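Local coordinates for protein 5'-tyrosyl-DNA phosphodiesterase (Caenorhabditis elegans, PDB 4FVA) that belongs to the endonuclease/exonuclease/phosphatase family, with a DNase I-like fold of two packed beta sheets and a bound magnesium ion, at residues A183-A186 against A187-N191; A139-G142 against F143-K147; V148-I151 against I152-P156. One frame throughout, in Å; residues are numbered along the deposited sequence.

How the interactions relate
Interactions 2 and 3 are consecutive parts of one helix, 134-154: residues 139-147 form its middle and 148-154 its C-terminal end, followed by the first residues beyond it, with centres 13 Å apart. Interaction 1 comes later in the chain, at the short helix 183-186 and the turn that closes it. Its centre lies 22 Å from that of interaction 2 and 24 Å from that of interaction 3; nearest atoms are about 9 and 12 Å apart, so neither pair touches. Interactions 1 and 3 both describe how a helix ends, by different means, whereas interaction 2 describes a helix in mid-course. The magnesium ligands Asp22 and Glu52 belong to none of the three.

Interaction 1. Residues A183-A186 against A187-N191; sequences AWEA and AGSDN
With CG of Trp184 anti to the backbone N (chi1 173°), the indole lies with one face against Ser189, whose phi and psi are both 47°, in the left-handed region. CA of Ser189 sits over the six-membered ring, 3.6 Å from its centroid and 20° off the normal: a CH-pi contact on the ring face. At the edge of the same indole, in its plane, NE1 donates to Asp190 O at 2.9 Å, and Thr193 OG1 adds a weak second bond to NE1. The face and the edge of one ring thus grip two successive residues. Backbone bonds close the helix end. Ser189 N reaches back to Trp184 O at 3.1 Å and Gly188 N to Glu185 O at 2.9 Å. Trp184 O also receives a hydrogen from a water at 2.6 Å, and this water accepts from Asp190 N at 2.9 Å, bridging helix and loop. Beyond the segments, Phe229 meets the indole edge-to-face. Gly188 has a positive phi, at which a beta carbon would press on the preceding carbonyl oxygen. Positive phi together with two bonds back into the last turn identifies a Schellman motif ending helix 183-186.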
ATOM      1  N   ALA A 183       5.992   9.414   3.662  1.00 23.90           N
ATOM      2  CA  ALA A 183       5.187   9.525   4.883  1.00 21.20           C
ATOM      3  C   ALA A 183       5.957   9.141   6.145  1.00 27.45           C
ATOM      4  O   ALA A 183       5.867   9.822   7.167  1.00 23.50           O
ATOM      5  CB  ALA A 183       3.903   8.694   4.755  1.00 20.97           C
ATOM      6  N   TRP A 184       6.697   8.041   6.091  1.00 24.46           N
ATOM      7  CA  TRP A 184       7.460   7.629   7.256  1.00 27.47           C
ATOM      8  C   TRP A 184       8.515   8.644   7.668  1.00 33.47           C
ATOM      9  O   TRP A 184       8.704   8.910   8.861  1.00 29.75           O
ATOM     10  CB  TRP A 184       8.130   6.281   7.031  1.00 24.84           C
ATOM     11  CG  TRP A 184       9.057   5.921   8.152  1.00 26.62           C
ATOM     12  CD1 TRP A 184       8.705   5.498   9.407  1.00 28.04           C
ATOM     13  CD2 TRP A 184      10.491   5.916   8.114  1.00 31.49           C
ATOM     14  NE1 TRP A 184       9.834   5.249  10.155  1.00 27.54           N
ATOM     15  CE2 TRP A 184      10.942   5.490   9.384  1.00 33.38           C
ATOM     16  CE3 TRP A 184      11.436   6.229   7.131  1.00 30.61           C
ATOM     17  CZ2 TRP A 184      12.302   5.376   9.698  1.00 37.64           C
ATOM     18  CZ3 TRP A 184      12.790   6.119   7.447  1.00 34.64           C
ATOM     19  CH2 TRP A 184      13.206   5.691   8.718  1.00 32.93           C
ATOM     20  N   GLU A 185       9.226   9.173   6.677  1.00 38.30           N
ATOM     21  CA  GLU A 185      10.233  10.198   6.920  1.00 36.50           C
ATOM     22  C   GLU A 185       9.615  11.467   7.478  1.00 29.10           C
ATOM     23  O   GLU A 185      10.093  12.004   8.470  1.00 30.24           O
ATOM     24  CB  GLU A 185      10.991  10.526   5.635  1.00 35.05           C
ATOM     25  CG  GLU A 185      11.931   9.443   5.146  1.00 33.70           C
ATOM     26  CD  GLU A 185      12.560   9.833   3.827  1.00 41.33           C
ATOM     27  OE1 GLU A 185      13.333   9.035   3.259  1.00 45.68           O
ATOM     28  OE2 GLU A 185      12.275  10.957   3.362  1.00 41.27           O
ATOM     29  N   ALA A 186       8.547  11.937   6.841  1.00 27.64           N
ATOM     30  CA  ALA A 186       7.874  13.164   7.265  1.00 28.41           C
ATOM     31  C   ALA A 186       7.258  13.044   8.654  1.00 33.37           C
ATOM     32  O   ALA A 186       7.008  14.048   9.325  1.00 33.59           O
ATOM     33  CB  ALA A 186       6.816  13.569   6.241  1.00 27.00           C
ATOM     34  N   ALA A 187       6.979  11.816   9.078  1.00 30.78           N
ATOM     35  CA  ALA A 187       6.428  11.603  10.406  1.00 25.38           C
ATOM     36  C   ALA A 187       7.526  11.592  11.464  1.00 32.75           C
ATOM     37  O   ALA A 187       7.228  11.580  12.657  1.00 36.49           O
ATOM     38  CB  ALA A 187       5.628  10.302  10.455  1.00 31.25           C
ATOM     39  N   GLY A 188       8.790  11.575  11.032  1.00 30.80           N
ATOM     40  CA  GLY A 188       9.894  11.631  11.974  1.00 28.23           C
ATOM     41  C   GLY A 188      10.971  10.564  11.846  1.00 39.74           C
ATOM     42  O   GLY A 188      11.834  10.455  12.723  1.00 43.49           O
ATOM     43  N   SER A 189      10.912   9.746  10.798  1.00 38.97           N
ATOM     44  CA  SER A 189      11.886   8.658  10.632  1.00 43.28           C
ATOM     45  C   SER A 189      12.079   7.874  11.923  1.00 39.07           C
ATOM     46  O   SER A 189      13.211   7.572  12.316  1.00 39.61           O
ATOM     47  CB  SER A 189      13.242   9.184  10.138  1.00 43.04           C
ATOM     48  OG  SER A 189      13.136   9.739   8.836  1.00 45.53           O
ATOM     49  N   ASP A 190      10.970   7.515  12.557  1.00 37.80           N
ATOM     50  CA  ASP A 190      11.004   6.767  13.809  1.00 35.48           C
ATOM     51  C   ASP A 190      11.504   5.337  13.610  1.00 39.56           C
ATOM     52  O   ASP A 190      10.961   4.586  12.790  1.00 37.75           O
ATOM     53  CB  ASP A 190       9.610   6.759  14.450  1.00 34.43           C
ATOM     54  CG  ASP A 190       9.587   6.066  15.814  1.00 41.36           C
ATOM     55  OD1 ASP A 190      10.543   5.331  16.132  1.00 41.74           O
ATOM     56  OD2 ASP A 190       8.605   6.248  16.568  1.00 42.69           O
ATOM     57  N   ASN A 191      12.552   4.960  14.341  1.00 34.86           N
ATOM     58  CA  ASN A 191      13.068   3.594  14.261  1.00 39.62           C
ATOM     59  C   ASN A 191      12.030   2.533  14.642  1.00 37.94           C
ATOM     60  O   ASN A 191      12.055   1.419  14.113  1.00 39.70           O
ATOM     61  CB  ASN A 191      14.315   3.426  15.139  1.00 51.03           C
ATOM     62  CG  ASN A 191      15.501   4.216  14.626  1.00 62.54           C
ATOM     63  OD1 ASN A 191      15.836   5.270  15.166  1.00 71.61           O
ATOM     64  ND2 ASN A 191      16.154   3.700  13.588  1.00 63.95           N
TER
HETATM   65  O   HOH W   1       8.387   7.997  11.295  1.00 29.28           O

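Interaction 2. Residues A139-G142 against F143-K147; sequences AQFG and FCMDK
Met145 meets the ring of Phe141 with its methyl rather than its sulfur: CE lies 3.5 Å from Phe141 CZ, whereas SD stands 4.6 Å from the same atom. SD is 5.2 Å from the ring centroid, 35° off the normal. This is an oblique Met-aromatic contact one turn apart on helix 134-154, the helix of a beta-alpha-beta unit between strands 118-126 and 159-163. A chi1 of -79° brings CG of Met145 to within 3.7 Å of Phe141 CE2; the bend at chi2, -53°, then helps to carry CE to the ring. Leu168 touches Phe141 and Phe162 touches Met145, which places the pair on the buried side. The backbone beneath is regular: Phe143 N donates to Ala139 O, Cys144 N to Gln140 O at 2.8 Å, and Met145 N to Phe141 O at 2.9 Å. The amide of Gln140 is bonded by Asn101 and the backbone N of Glu128, which tie the helix to neighbouring loops. The carboxylate of Asp146 is held by salt bridges, OD1 to Arg149 and OD2 to Arg175. Next to the main chain its carboxyl carbon CG comes within 3.3 Å of Gly142 O, the same oxygen that accepts from Asp146 N at 2.9 Å.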
ATOM      1  N   ALA A 139      13.347   0.945 -12.650  1.00 19.74           N
ATOM      2  CA  ALA A 139      12.655   1.573 -13.773  1.00 23.34           C
ATOM      3  C   ALA A 139      11.188   1.824 -13.441  1.00 29.48           C
ATOM      4  O   ALA A 139      10.631   2.866 -13.783  1.00 35.62           O
ATOM      5  CB  ALA A 139      12.778   0.710 -15.024  1.00 24.16           C
ATOM      6  N   GLN A 140      10.556   0.851 -12.794  1.00 25.23           N
ATOM      7  CA  GLN A 140       9.153   0.994 -12.416  1.00 21.70           C
ATOM      8  C   GLN A 140       8.974   2.170 -11.458  1.00 20.06           C
ATOM      9  O   GLN A 140       8.061   2.976 -11.628  1.00 25.62           O
ATOM     10  CB  GLN A 140       8.626  -0.311 -11.818  1.00 18.83           C
ATOM     11  CG  GLN A 140       8.527  -1.443 -12.841  1.00 29.41           C
ATOM     12  CD  GLN A 140       8.345  -2.810 -12.196  1.00 32.13           C
ATOM     13  OE1 GLN A 140       8.281  -2.931 -10.967  1.00 24.80           O
ATOM     14  NE2 GLN A 140       8.279  -3.854 -13.028  1.00 25.05           N
ATOM     15  N   PHE A 141       9.832   2.254 -10.444  1.00 20.32           N
ATOM     16  CA  PHE A 141       9.747   3.346  -9.478  1.00 26.65           C
ATOM     17  C   PHE A 141       9.852   4.710 -10.187  1.00 30.72           C
ATOM     18  O   PHE A 141       9.062   5.621  -9.917  1.00 28.64           O
ATOM     19  CB  PHE A 141      10.821   3.206  -8.403  1.00 23.03           C
ATOM     20  CG  PHE A 141      10.709   4.227  -7.300  1.00 24.57           C
ATOM     21  CD1 PHE A 141       9.916   3.978  -6.187  1.00 24.60           C
ATOM     22  CD2 PHE A 141      11.383   5.441  -7.386  1.00 27.15           C
ATOM     23  CE1 PHE A 141       9.796   4.924  -5.169  1.00 27.97           C
ATOM     24  CE2 PHE A 141      11.271   6.391  -6.375  1.00 26.88           C
ATOM     25  CZ  PHE A 141      10.479   6.127  -5.262  1.00 29.99           C
ATOM     26  N   GLY A 142      10.830   4.837 -11.090  1.00 30.37           N
ATOM     27  CA  GLY A 142      11.016   6.060 -11.857  1.00 26.48           C
ATOM     28  C   GLY A 142       9.766   6.381 -12.655  1.00 26.08           C
ATOM     29  O   GLY A 142       9.269   7.512 -12.643  1.00 25.25           O
ATOM     30  N   PHE A 143       9.223   5.361 -13.305  1.00 22.65           N
ATOM     31  CA  PHE A 143       8.004   5.506 -14.073  1.00 20.72           C
ATOM     32  C   PHE A 143       6.874   5.979 -13.176  1.00 26.00           C
ATOM     33  O   PHE A 143       6.121   6.893 -13.535  1.00 23.04           O
ATOM     34  CB  PHE A 143       7.652   4.171 -14.739  1.00 22.44           C
ATOM     35  CG  PHE A 143       6.334   4.167 -15.458  1.00 26.00           C
ATOM     36  CD1 PHE A 143       6.247   4.544 -16.794  1.00 34.10           C
ATOM     37  CD2 PHE A 143       5.171   3.779 -14.795  1.00 27.32           C
ATOM     38  CE1 PHE A 143       5.014   4.547 -17.460  1.00 33.39           C
ATOM     39  CE2 PHE A 143       3.939   3.769 -15.449  1.00 30.35           C
ATOM     40  CZ  PHE A 143       3.859   4.151 -16.783  1.00 36.55           C
ATOM     41  N   CYS A 144       6.750   5.379 -11.999  1.00 25.50           N
ATOM     42  CA  CYS A 144       5.683   5.789 -11.093  1.00 31.15           C
ATOM     43  C   CYS A 144       5.845   7.251 -10.688  1.00 29.23           C
ATOM     44  O   CYS A 144       4.876   8.005 -10.658  1.00 22.35           O
ATOM     45  CB  CYS A 144       5.632   4.890  -9.854  1.00 29.41           C
ATOM     46  SG  CYS A 144       5.070   3.209 -10.212  1.00 24.48           S
ATOM     47  N   MET A 145       7.073   7.654 -10.387  1.00 18.45           N
ATOM     48  CA  MET A 145       7.311   9.039  -9.973  1.00 27.87           C
ATOM     49  C   MET A 145       7.011  10.034 -11.106  1.00 28.51           C
ATOM     50  O   MET A 145       6.472  11.119 -10.873  1.00 26.69           O
ATOM     51  CB  MET A 145       8.731   9.207  -9.413  1.00 29.95           C
ATOM     52  CG  MET A 145       8.898   8.724  -7.950  1.00 28.24           C
ATOM     53  SD  MET A 145       7.687   9.479  -6.823  1.00 41.43           S
ATOM     54  CE  MET A 145       8.062   8.671  -5.267  1.00 59.86           C
ATOM     55  N   ASP A 146       7.323   9.652 -12.336  1.00 25.86           N
ATOM     56  CA  ASP A 146       6.993  10.494 -13.472  1.00 24.48           C
ATOM     57  C   ASP A 146       5.491  10.678 -13.581  1.00 29.87           C
ATOM     58  O   ASP A 146       5.001  11.771 -13.880  1.00 32.48           O
ATOM     59  CB  ASP A 146       7.554   9.904 -14.767  1.00 28.71           C
ATOM     60  CG  ASP A 146       9.073  10.014 -14.852  1.00 30.98           C
ATOM     61  OD1 ASP A 146       9.659  10.847 -14.137  1.00 31.36           O
ATOM     62  OD2 ASP A 146       9.679   9.275 -15.655  1.00 36.53           O
ATOM     63  N   LYS A 147       4.758   9.598 -13.340  1.00 25.89           N
ATOM     64  CA  LYS A 147       3.313   9.638 -13.387  1.00 23.23           C
ATOM     65  C   LYS A 147       2.758  10.548 -12.297  1.00 25.00           C
ATOM     66  O   LYS A 147       1.847  11.346 -12.545  1.00 23.92           O
ATOM     67  CB  LYS A 147       2.749   8.221 -13.265  1.00 32.43           C
ATOM     68  CG  LYS A 147       1.232   8.125 -13.373  1.00 43.37           C
ATOM     69  CD  LYS A 147       0.730   8.706 -14.686  1.00 52.73           C
ATOM     70  CE  LYS A 147      -0.742   8.385 -14.915  1.00 65.02           C
ATOM     71  NZ  LYS A 147      -1.622   8.844 -13.795  1.00 70.04           N
TER

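Interaction 3. Residues V148-I151 against I152-P156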
ATOM      1  N   VAL A 148       3.308  10.423 -11.092  1.00 22.91           N
ATOM      2  CA  VAL A 148       2.959  11.310  -9.980  1.00 19.97           C
ATOM      3  C   VAL A 148       3.270  12.767 -10.305  1.00 29.71           C
ATOM      4  O   VAL A 148       2.447  13.648 -10.074  1.00 21.53           O
ATOM      5  CB  VAL A 148       3.682  10.886  -8.669  1.00 19.41           C
ATOM      6  CG1 VAL A 148       3.586  11.971  -7.588  1.00 18.22           C
ATOM      7  CG2 VAL A 148       3.107   9.568  -8.148  1.00 23.44           C
ATOM      8  N   ARG A 149       4.458  13.016 -10.859  1.00 30.42           N
ATOM      9  CA  ARG A 149       4.853  14.375 -11.227  1.00 31.37           C
ATOM     10  C   ARG A 149       3.814  14.964 -12.187  1.00 31.14           C
ATOM     11  O   ARG A 149       3.361  16.090 -12.007  1.00 28.80           O
ATOM     12  CB  ARG A 149       6.247  14.366 -11.876  1.00 36.56           C
ATOM     13  CG  ARG A 149       6.985  15.703 -11.885  1.00 43.70           C
ATOM     14  CD  ARG A 149       8.423  15.531 -12.395  1.00 48.22           C
ATOM     15  NE  ARG A 149       9.152  14.496 -11.661  1.00 51.99           N
ATOM     16  CZ  ARG A 149       9.468  13.307 -12.178  1.00 53.32           C
ATOM     17  NH1 ARG A 149      10.120  12.402 -11.453  1.00 45.34           N
ATOM     18  NH2 ARG A 149       9.135  13.023 -13.433  1.00 53.51           N
ATOM     19  N   GLU A 150       3.446  14.200 -13.217  1.00 26.54           N
ATOM     20  CA  GLU A 150       2.418  14.630 -14.174  1.00 25.75           C
ATOM     21  C   GLU A 150       1.048  14.891 -13.522  1.00 26.20           C
ATOM     22  O   GLU A 150       0.422  15.919 -13.773  1.00 27.08           O
ATOM     23  CB  GLU A 150       2.275  13.597 -15.291  1.00 26.77           C
ATOM     24  CG  GLU A 150       1.255  13.965 -16.345  1.00 39.04           C
ATOM     25  CD  GLU A 150       1.211  12.962 -17.480  1.00 52.87           C
ATOM     26  OE1 GLU A 150       1.271  11.743 -17.203  1.00 58.09           O
ATOM     27  OE2 GLU A 150       1.124  13.395 -18.650  1.00 57.08           O
ATOM     28  N   ILE A 151       0.580  13.965 -12.686  1.00 26.26           N
ATOM     29  CA  ILE A 151      -0.720  14.130 -12.033  1.00 18.06           C
ATOM     30  C   ILE A 151      -0.737  15.422 -11.230  1.00 21.86           C
ATOM     31  O   ILE A 151      -1.710  16.176 -11.264  1.00 27.00           O
ATOM     32  CB  ILE A 151      -1.056  12.911 -11.135  1.00 26.48           C
ATOM     33  CG1 ILE A 151      -1.468  11.726 -12.016  1.00 25.03           C
ATOM     34  CG2 ILE A 151      -2.203  13.225 -10.138  1.00 17.20           C
ATOM     35  CD1 ILE A 151      -1.649  10.416 -11.257  1.00 27.73           C
ATOM     36  N   ILE A 152       0.339  15.659 -10.488  1.00 27.80           N
ATOM     37  CA  ILE A 152       0.479  16.862  -9.674  1.00 24.60           C
ATOM     38  C   ILE A 152       0.421  18.133 -10.536  1.00 27.36           C
ATOM     39  O   ILE A 152      -0.273  19.088 -10.208  1.00 27.86           O
ATOM     40  CB  ILE A 152       1.803  16.820  -8.898  1.00 24.02           C
ATOM     41  CG1 ILE A 152       1.760  15.726  -7.823  1.00 27.02           C
ATOM     42  CG2 ILE A 152       2.136  18.185  -8.330  1.00 26.50           C
ATOM     43  CD1 ILE A 152       3.131  15.415  -7.209  1.00 21.29           C
ATOM     44  N   ALA A 153       1.160  18.127 -11.639  1.00 23.43           N
ATOM     45  CA  ALA A 153       1.156  19.230 -12.605  1.00 26.94           C
ATOM     46  C   ALA A 153      -0.232  19.463 -13.209  1.00 30.44           C
ATOM     47  O   ALA A 153      -0.633  20.605 -13.437  1.00 29.55           O
ATOM     48  CB  ALA A 153       2.186  18.980 -13.705  1.00 26.87           C
ATOM     49  N   GLN A 154      -0.966  18.381 -13.465  1.00 29.29           N
ATOM     50  CA  GLN A 154      -2.292  18.493 -14.080  1.00 28.06           C
ATOM     51  C   GLN A 154      -3.392  18.821 -13.084  1.00 23.08           C
ATOM     52  O   GLN A 154      -4.498  19.175 -13.477  1.00 26.47           O
ATOM     53  CB  GLN A 154      -2.664  17.186 -14.804  1.00 33.44           C
ATOM     54  CG  GLN A 154      -1.828  16.835 -16.037  1.00 38.92           C
ATOM     55  CD  GLN A 154      -2.166  15.444 -16.585  1.00 50.50           C
ATOM     56  OE1 GLN A 154      -2.663  14.580 -15.856  1.00 57.31           O
ATOM     57  NE2 GLN A 154      -1.879  15.220 -17.861  1.00 45.94           N
ATOM     58  N   ASN A 155      -3.109  18.678 -11.795  1.00 22.54           N
ATOM     59  CA  ASN A 155      -4.154  18.852 -10.790  1.00 27.03           C
ATOM     60  C   ASN A 155      -3.635  19.620  -9.594  1.00 31.92           C
ATOM     61  O   ASN A 155      -3.544  19.076  -8.481  1.00 32.70           O
ATOM     62  CB  ASN A 155      -4.676  17.491 -10.356  1.00 26.77           C
ATOM     63  CG  ASN A 155      -5.151  16.664 -11.523  1.00 23.68           C
ATOM     64  OD1 ASN A 155      -6.336  16.643 -11.835  1.00 24.87           O
ATOM     65  ND2 ASN A 155      -4.212  15.986 -12.195  1.00 20.61           N
ATOM     66  N   PRO A 156      -3.332  20.907  -9.803  1.00 33.56           N
ATOM     67  CA  PRO A 156      -2.829  21.701  -8.686  1.00 32.64           C
ATOM     68  C   PRO A 156      -3.847  21.652  -7.554  1.00 26.23           C
ATOM     69  O   PRO A 156      -5.053  21.686  -7.798  1.00 27.15           O
ATOM     70  CB  PRO A 156      -2.714  23.117  -9.288  1.00 34.13           C
ATOM     71  CG  PRO A 156      -3.650  23.117 -10.469  1.00 35.34           C
ATOM     72  CD  PRO A 156      -3.611  21.715 -11.008  1.00 30.12           C
TER
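Asn155 folds its side chain back onto the helix it follows, and ND2 donates to Ile151 O at 2.7 Å. The N-H...O angle of 174° is nearly straight, the oxygen lies in the amide plane, and the donor falls in the carbonyl plane on a lone pair, so both flat groups are well oriented for the bond. A chi1 of -55° holds CG beside the backbone N of Asn155 and so turns the amide toward the last turn. One turn earlier, the branch CG1 of Val148 meets the chain end CD1 of Ile152 at 3.5 Å, tighter than usual for two carbons; Ile152 CG1 is also only 3.1 Å from Val148 O. On the exposed side, Glu150 and Gln154 lie against each other with carboxylate and amide planes 28° apart, Glu150 CG 3.7 Å from Gln154 NE2.

The backbone sets these i, i+4 pairings. Ile152 N donates to Val148 O, Ala153 N to Arg149 O, and Gln154 N to Glu150 O at 2.8 Å. Asn155 is the first residue to leave helical angles, and its own N still bonds to Ile152 O at 3.3 Å.

Farther out, Val148 and Ile151 rest on Leu123 of strand 118-126, and Ile151 and Ile152 on Val160 of strand 159-163. A hydrophobic face against the strands and a polar face outward make this an amphipathic helix end. Where the helix stops, an asparagine side chain bonds to a carbonyl of its last turn, closing the helix of a beta-alpha-beta crossover between two parallel strands of the DNase I-like fold.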